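Local coordinates for protein putative O-GlcNAcase nagJ (Clostridium perfringens, PDB 6PV5) that probably acts as a hexosaminidase of glycoside hydrolase family 84, removing N-acetylhexosamine residues from glycans, at residues K411-L423 / F434-S448. Sequence-based numbering, arbitrary orientation.
Sequences KEDKMALGPIYDL and FIVNPMRFSDASKIS. With EDO (1,2-ethanediol), chain E.
Over the end of the last strand of the (beta/alpha)8, TIM-type barrel that forms the family 84 catalytic region of this longer protein, the loop that follows the seventh strand packs on the turn leading from strand 431-436 into helix 446-457. The joint centres on S448, whose OG gives a hydrogen bond to G418 O at 2.6 Å; it arrives in the carbonyl plane, on a lone pair. A water reinforces this point, donating to A416 O and A444 O while accepting from S448 N, so that one solvent molecule ties A416 of the loop to A444 and S448.

Two methionines and an aromatic ring carry the next part of the contact. The M415 chain, bent at chi2 (-61°), lays its CE over one face of the F441 ring, 3.8 Å from the centroid and 19° off the normal, a CH-pi contact; SD stands obliquely to the same ring in a Met-aromatic contact. That SD also meets M439 SD at 3.9 Å, and M439 SD takes a weak hydrogen bond from A416 N.

F441 is sandwiched, since R440 CG lies over its opposite face. R440 NH1 then reaches E412 OE1 at 3.0 Å, a salt bridge on the anti side of the carboxylate, with the two flat groups 52° apart. At the other end, L423 CD1 approaches F434 CE1 to 3.3 Å and I420 CG2 touches F434 CZ.

Around the contact, F434 pairs through its backbone with strand 188-192, closing the barrel, W468 of helix 464-476 touches I447 and gives a hydrogen bond from NE1 to L417 O, and helix 548-579 packs against M415 and F441.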
loop_
_atom_site.group_PDB
_atom_site.type_symbol
_atom_site.label_atom_id
_atom_site.label_comp_id
_atom_site.label_asym_id
_atom_site.label_seq_id
_atom_site.Cartn_x
_atom_site.Cartn_y
_atom_site.Cartn_z
ATOM N N LYS A 411 16.607 -3.670 -5.966
ATOM C CA LYS A 411 17.597 -3.173 -5.014
ATOM C C LYS A 411 17.357 -3.825 -3.652
ATOM O O LYS A 411 16.967 -3.171 -2.676
ATOM C CB LYS A 411 17.547 -1.643 -4.890
ATOM C CG LYS A 411 18.796 -1.050 -4.231
ATOM C CD LYS A 411 18.613 0.309 -3.549
ATOM C CE LYS A 411 17.841 1.353 -4.335
ATOM N NZ LYS A 411 18.481 1.695 -5.624
ATOM N N GLU A 412 17.556 -5.139 -3.608
ATOM C CA GLU A 412 16.881 -5.951 -2.614
ATOM C C GLU A 412 17.527 -5.806 -1.234
ATOM O O GLU A 412 16.929 -6.236 -0.269
ATOM C CB GLU A 412 16.814 -7.413 -3.068
ATOM C CG GLU A 412 18.142 -7.873 -3.660
ATOM C CD GLU A 412 18.388 -9.377 -3.706
ATOM O OE1 GLU A 412 17.407 -10.137 -3.569
ATOM O OE2 GLU A 412 19.568 -9.785 -3.880
ATOM N N ASP A 413 18.716 -5.197 -1.150
ATOM C CA ASP A 413 19.414 -5.049 0.125
ATOM C C ASP A 413 18.968 -3.790 0.856
ATOM O O ASP A 413 19.350 -3.585 2.007
ATOM C CB ASP A 413 20.933 -4.943 -0.059
ATOM C CG ASP A 413 21.524 -6.207 -0.667
ATOM O OD1 ASP A 413 21.112 -7.311 -0.240
ATOM O OD2 ASP A 413 22.350 -6.077 -1.595
ATOM N N LYS A 414 18.171 -2.947 0.190
ATOM C CA LYS A 414 17.597 -1.800 0.888
ATOM C C LYS A 414 16.092 -1.995 1.078
ATOM O O LYS A 414 15.396 -2.235 0.097
ATOM C CB LYS A 414 17.859 -0.515 0.094
ATOM C CG LYS A 414 17.419 0.728 0.842
ATOM C CD LYS A 414 17.985 2.041 0.338
ATOM C CE LYS A 414 17.648 3.158 1.320
ATOM N NZ LYS A 414 18.131 4.478 0.830
ATOM N N MET A 415 15.592 -1.831 2.316
ATOM C CA MET A 415 14.164 -1.872 2.590
ATOM C C MET A 415 13.543 -0.498 2.315
ATOM O O MET A 415 14.080 0.521 2.733
ATOM C CB MET A 415 13.855 -2.238 4.048
ATOM C CG MET A 415 14.406 -3.581 4.518
ATOM S SD MET A 415 13.727 -4.962 3.552
ATOM C CE MET A 415 13.828 -6.327 4.709
ATOM N N ALA A 416 12.372 -0.486 1.657
ATOM C CA ALA A 416 11.603 0.742 1.489
ATOM C C ALA A 416 10.586 0.801 2.618
ATOM O O ALA A 416 9.682 -0.032 2.676
ATOM C CB ALA A 416 10.936 0.751 0.131
ATOM N N LEU A 417 10.765 1.769 3.522
ATOM C CA LEU A 417 9.939 1.869 4.714
ATOM C C LEU A 417 9.267 3.238 4.766
ATOM O O LEU A 417 8.809 3.645 5.829
ATOM C CB LEU A 417 10.817 1.655 5.965
ATOM C CG LEU A 417 11.504 0.283 6.070
ATOM C CD1 LEU A 417 12.450 0.251 7.278
ATOM C CD2 LEU A 417 10.451 -0.819 6.202
ATOM N N GLY A 418 9.197 3.939 3.627
ATOM C CA GLY A 418 8.607 5.272 3.620
ATOM C C GLY A 418 7.149 5.344 3.154
ATOM O O GLY A 418 6.560 4.357 2.703
ATOM N N PRO A 419 6.524 6.547 3.204
ATOM C CA PRO A 419 5.161 6.726 2.703
ATOM C C PRO A 419 5.146 6.807 1.179
ATOM O O PRO A 419 6.137 7.188 0.547
ATOM C CB PRO A 419 4.747 8.076 3.316
ATOM C CG PRO A 419 6.056 8.843 3.367
ATOM C CD PRO A 419 7.095 7.796 3.745
ATOM N N ILE A 420 4.008 6.410 0.596
ATOM C CA ILE A 420 3.681 6.753 -0.787
ATOM C C ILE A 420 3.927 8.249 -0.968
ATOM O O ILE A 420 3.442 9.063 -0.205
ATOM C CB ILE A 420 2.208 6.396 -1.062
ATOM C CG1 ILE A 420 1.912 4.911 -0.804
ATOM C CG2 ILE A 420 1.794 6.841 -2.461
ATOM C CD1 ILE A 420 2.851 3.923 -1.476
ATOM N N TYR A 421 4.697 8.626 -1.974
ATOM C CA TYR A 421 5.245 9.974 -1.970
ATOM C C TYR A 421 5.190 10.546 -3.382
ATOM O O TYR A 421 5.461 9.814 -4.336
ATOM C CB TYR A 421 6.703 9.910 -1.485
ATOM C CG TYR A 421 7.307 11.232 -1.081
ATOM C CD1 TYR A 421 7.032 11.810 0.149
ATOM C CD2 TYR A 421 8.168 11.904 -1.936
ATOM C CE1 TYR A 421 7.605 13.019 0.534
ATOM C CE2 TYR A 421 8.739 13.117 -1.583
ATOM C CZ TYR A 421 8.450 13.669 -0.347
ATOM O OH TYR A 421 9.025 14.854 -0.012
ATOM N N ASP A 422 4.838 11.841 -3.500
ATOM C CA ASP A 422 4.898 12.589 -4.757
ATOM C C ASP A 422 3.844 12.067 -5.736
ATOM O O ASP A 422 4.029 12.139 -6.940
ATOM C CB ASP A 422 6.255 12.461 -5.462
ATOM C CG ASP A 422 7.368 13.383 -4.976
ATOM O OD1 ASP A 422 7.040 14.426 -4.354
ATOM O OD2 ASP A 422 8.571 13.050 -5.248
ATOM N N LEU A 423 2.746 11.506 -5.234
ATOM C CA LEU A 423 1.637 11.205 -6.130
ATOM C C LEU A 423 0.636 12.359 -6.077
ATOM O O LEU A 423 0.279 12.831 -5.007
ATOM C CB LEU A 423 0.972 9.891 -5.726
ATOM C CG LEU A 423 1.806 8.612 -5.874
ATOM C CD1 LEU A 423 0.886 7.405 -5.762
ATOM C CD2 LEU A 423 2.593 8.569 -7.185
ATOM N N PHE A 434 -5.611 2.587 -7.843
ATOM C CA PHE A 434 -4.285 2.687 -7.262
ATOM C C PHE A 434 -3.822 1.311 -6.758
ATOM O O PHE A 434 -4.487 0.677 -5.946
ATOM C CB PHE A 434 -4.272 3.776 -6.191
ATOM C CG PHE A 434 -2.925 3.928 -5.535
ATOM C CD1 PHE A 434 -1.821 4.320 -6.279
ATOM C CD2 PHE A 434 -2.761 3.683 -4.179
ATOM C CE1 PHE A 434 -0.576 4.454 -5.684
ATOM C CE2 PHE A 434 -1.507 3.797 -3.590
ATOM C CZ PHE A 434 -0.418 4.183 -4.342
ATOM N N ILE A 435 -2.689 0.840 -7.282
ATOM C CA ILE A 435 -2.199 -0.504 -7.029
ATOM C C ILE A 435 -0.757 -0.435 -6.522
ATOM O O ILE A 435 0.128 0.078 -7.209
ATOM C CB ILE A 435 -2.285 -1.339 -8.316
ATOM C CG1 ILE A 435 -3.701 -1.336 -8.898
ATOM C CG2 ILE A 435 -1.766 -2.750 -8.090
ATOM C CD1 ILE A 435 -3.707 -1.317 -10.405
ATOM N N VAL A 436 -0.538 -0.962 -5.315
ATOM C CA VAL A 436 0.776 -0.991 -4.682
ATOM C C VAL A 436 1.473 -2.308 -4.992
ATOM O O VAL A 436 0.887 -3.373 -4.822
ATOM C CB VAL A 436 0.659 -0.821 -3.165
ATOM C CG1 VAL A 436 2.022 -0.979 -2.489
ATOM C CG2 VAL A 436 0.014 0.510 -2.832
ATOM N N ASN A 437 2.696 -2.207 -5.517
ATOM C CA ASN A 437 3.571 -3.350 -5.693
ATOM C C ASN A 437 4.542 -3.381 -4.506
ATOM O O ASN A 437 5.348 -2.467 -4.337
ATOM C CB ASN A 437 4.315 -3.288 -7.025
ATOM C CG ASN A 437 4.952 -4.606 -7.420
ATOM O OD1 ASN A 437 4.631 -5.648 -6.850
ATOM N ND2 ASN A 437 5.868 -4.574 -8.372
ATOM N N PRO A 438 4.423 -4.370 -3.596
ATOM C CA PRO A 438 5.192 -4.365 -2.347
ATOM C C PRO A 438 6.495 -5.138 -2.527
ATOM O O PRO A 438 6.806 -5.610 -3.622
ATOM C CB PRO A 438 4.203 -5.072 -1.395
ATOM C CG PRO A 438 3.574 -6.150 -2.298
ATOM C CD PRO A 438 3.469 -5.498 -3.665
ATOM N N MET A 439 7.254 -5.256 -1.431
ATOM C CA MET A 439 8.485 -6.029 -1.385
ATOM C C MET A 439 8.150 -7.505 -1.177
ATOM O O MET A 439 7.110 -7.827 -0.593
ATOM C CB MET A 439 9.331 -5.583 -0.181
ATOM C CG MET A 439 9.876 -4.166 -0.308
ATOM S SD MET A 439 11.003 -3.733 1.060
ATOM C CE MET A 439 9.807 -3.471 2.359
ATOM N N ARG A 440 9.096 -8.382 -1.532
ATOM C CA ARG A 440 8.923 -9.794 -1.222
ATOM C C ARG A 440 8.842 -9.999 0.290
ATOM O O ARG A 440 8.377 -11.049 0.733
ATOM C CB ARG A 440 10.010 -10.646 -1.882
ATOM C CG ARG A 440 11.357 -10.648 -1.173
ATOM C CD ARG A 440 12.211 -11.750 -1.794
ATOM N NE ARG A 440 13.443 -12.030 -1.064
ATOM C CZ ARG A 440 14.612 -11.428 -1.300
ATOM N NH1 ARG A 440 14.713 -10.515 -2.256
ATOM N NH2 ARG A 440 15.674 -11.736 -0.571
ATOM N N PHE A 441 9.281 -8.989 1.066
ATOM C CA PHE A 441 9.271 -9.016 2.526
ATOM C C PHE A 441 7.949 -8.466 3.031
ATOM O O PHE A 441 7.729 -7.250 3.023
ATOM C CB PHE A 441 10.415 -8.188 3.121
ATOM C CG PHE A 441 11.768 -8.571 2.569
ATOM C CD1 PHE A 441 12.378 -9.764 2.946
ATOM C CD2 PHE A 441 12.404 -7.763 1.637
ATOM C CE1 PHE A 441 13.602 -10.130 2.398
ATOM C CE2 PHE A 441 13.637 -8.107 1.103
ATOM C CZ PHE A 441 14.233 -9.299 1.485
ATOM N N SER A 442 7.082 -9.378 3.481
ATOM C CA SER A 442 5.686 -9.060 3.719
ATOM C C SER A 442 5.539 -8.068 4.866
ATOM O O SER A 442 4.942 -7.004 4.710
ATOM C CB SER A 442 4.892 -10.309 3.997
ATOM O OG SER A 442 3.571 -9.957 4.363
ATOM N N ASP A 443 6.039 -8.426 6.051
ATOM C CA ASP A 443 5.815 -7.538 7.182
ATOM C C ASP A 443 6.491 -6.191 6.942
ATOM O O ASP A 443 5.952 -5.157 7.299
ATOM C CB ASP A 443 6.088 -8.235 8.516
ATOM C CG ASP A 443 4.916 -9.111 8.928
ATOM O OD1 ASP A 443 4.039 -8.616 9.701
ATOM O OD2 ASP A 443 4.871 -10.267 8.464
ATOM N N ALA A 444 7.648 -6.197 6.281
ATOM C CA ALA A 444 8.417 -4.969 6.122
ATOM C C ALA A 444 7.727 -4.028 5.122
ATOM O O ALA A 444 7.978 -2.819 5.135
ATOM C CB ALA A 444 9.844 -5.296 5.727
ATOM N N SER A 445 6.817 -4.587 4.302
ATOM C CA SER A 445 6.060 -3.848 3.293
ATOM C C SER A 445 4.880 -3.109 3.928
ATOM O O SER A 445 4.257 -2.271 3.299
ATOM C CB SER A 445 5.536 -4.778 2.231
ATOM O OG SER A 445 6.545 -5.079 1.297
ATOM N N LYS A 446 4.530 -3.441 5.164
ATOM C CA LYS A 446 3.255 -2.950 5.660
ATOM C C LYS A 446 3.191 -1.427 5.813
ATOM O O LYS A 446 2.164 -0.853 5.509
ATOM C CB LYS A 446 2.806 -3.707 6.909
ATOM C CG LYS A 446 2.439 -5.148 6.614
ATOM C CD LYS A 446 1.939 -5.891 7.837
ATOM C CE LYS A 446 1.691 -7.365 7.562
ATOM N NZ LYS A 446 1.305 -8.055 8.819
ATOM N N ILE A 447 4.234 -0.788 6.359
ATOM C CA ILE A 447 4.195 0.646 6.581
ATOM C C ILE A 447 3.862 1.390 5.289
ATOM O O ILE A 447 2.905 2.173 5.275
ATOM C CB ILE A 447 5.442 1.186 7.324
ATOM C CG1 ILE A 447 5.480 0.677 8.770
ATOM C CG2 ILE A 447 5.478 2.708 7.299
ATOM C CD1 ILE A 447 6.881 0.541 9.320
ATOM N N SER A 448 4.601 1.119 4.207
ATOM C CA SER A 448 4.369 1.814 2.955
ATOM C C SER A 448 2.971 1.496 2.428
ATOM O O SER A 448 2.246 2.404 2.044
ATOM C CB SER A 448 5.445 1.502 1.939
ATOM O OG SER A 448 6.732 1.758 2.497
HETATM C C1 EDO E . 13.761 -15.379 1.089
HETATM O O1 EDO E . 14.860 -15.271 0.195
HETATM C C2 EDO E . 13.399 -14.100 1.754
HETATM O O2 EDO E . 12.071 -13.636 1.501
HETATM O O HOH W 1 17.917 -9.440 0.061
HETATM O O HOH W 2 7.066 -0.429 4.254
#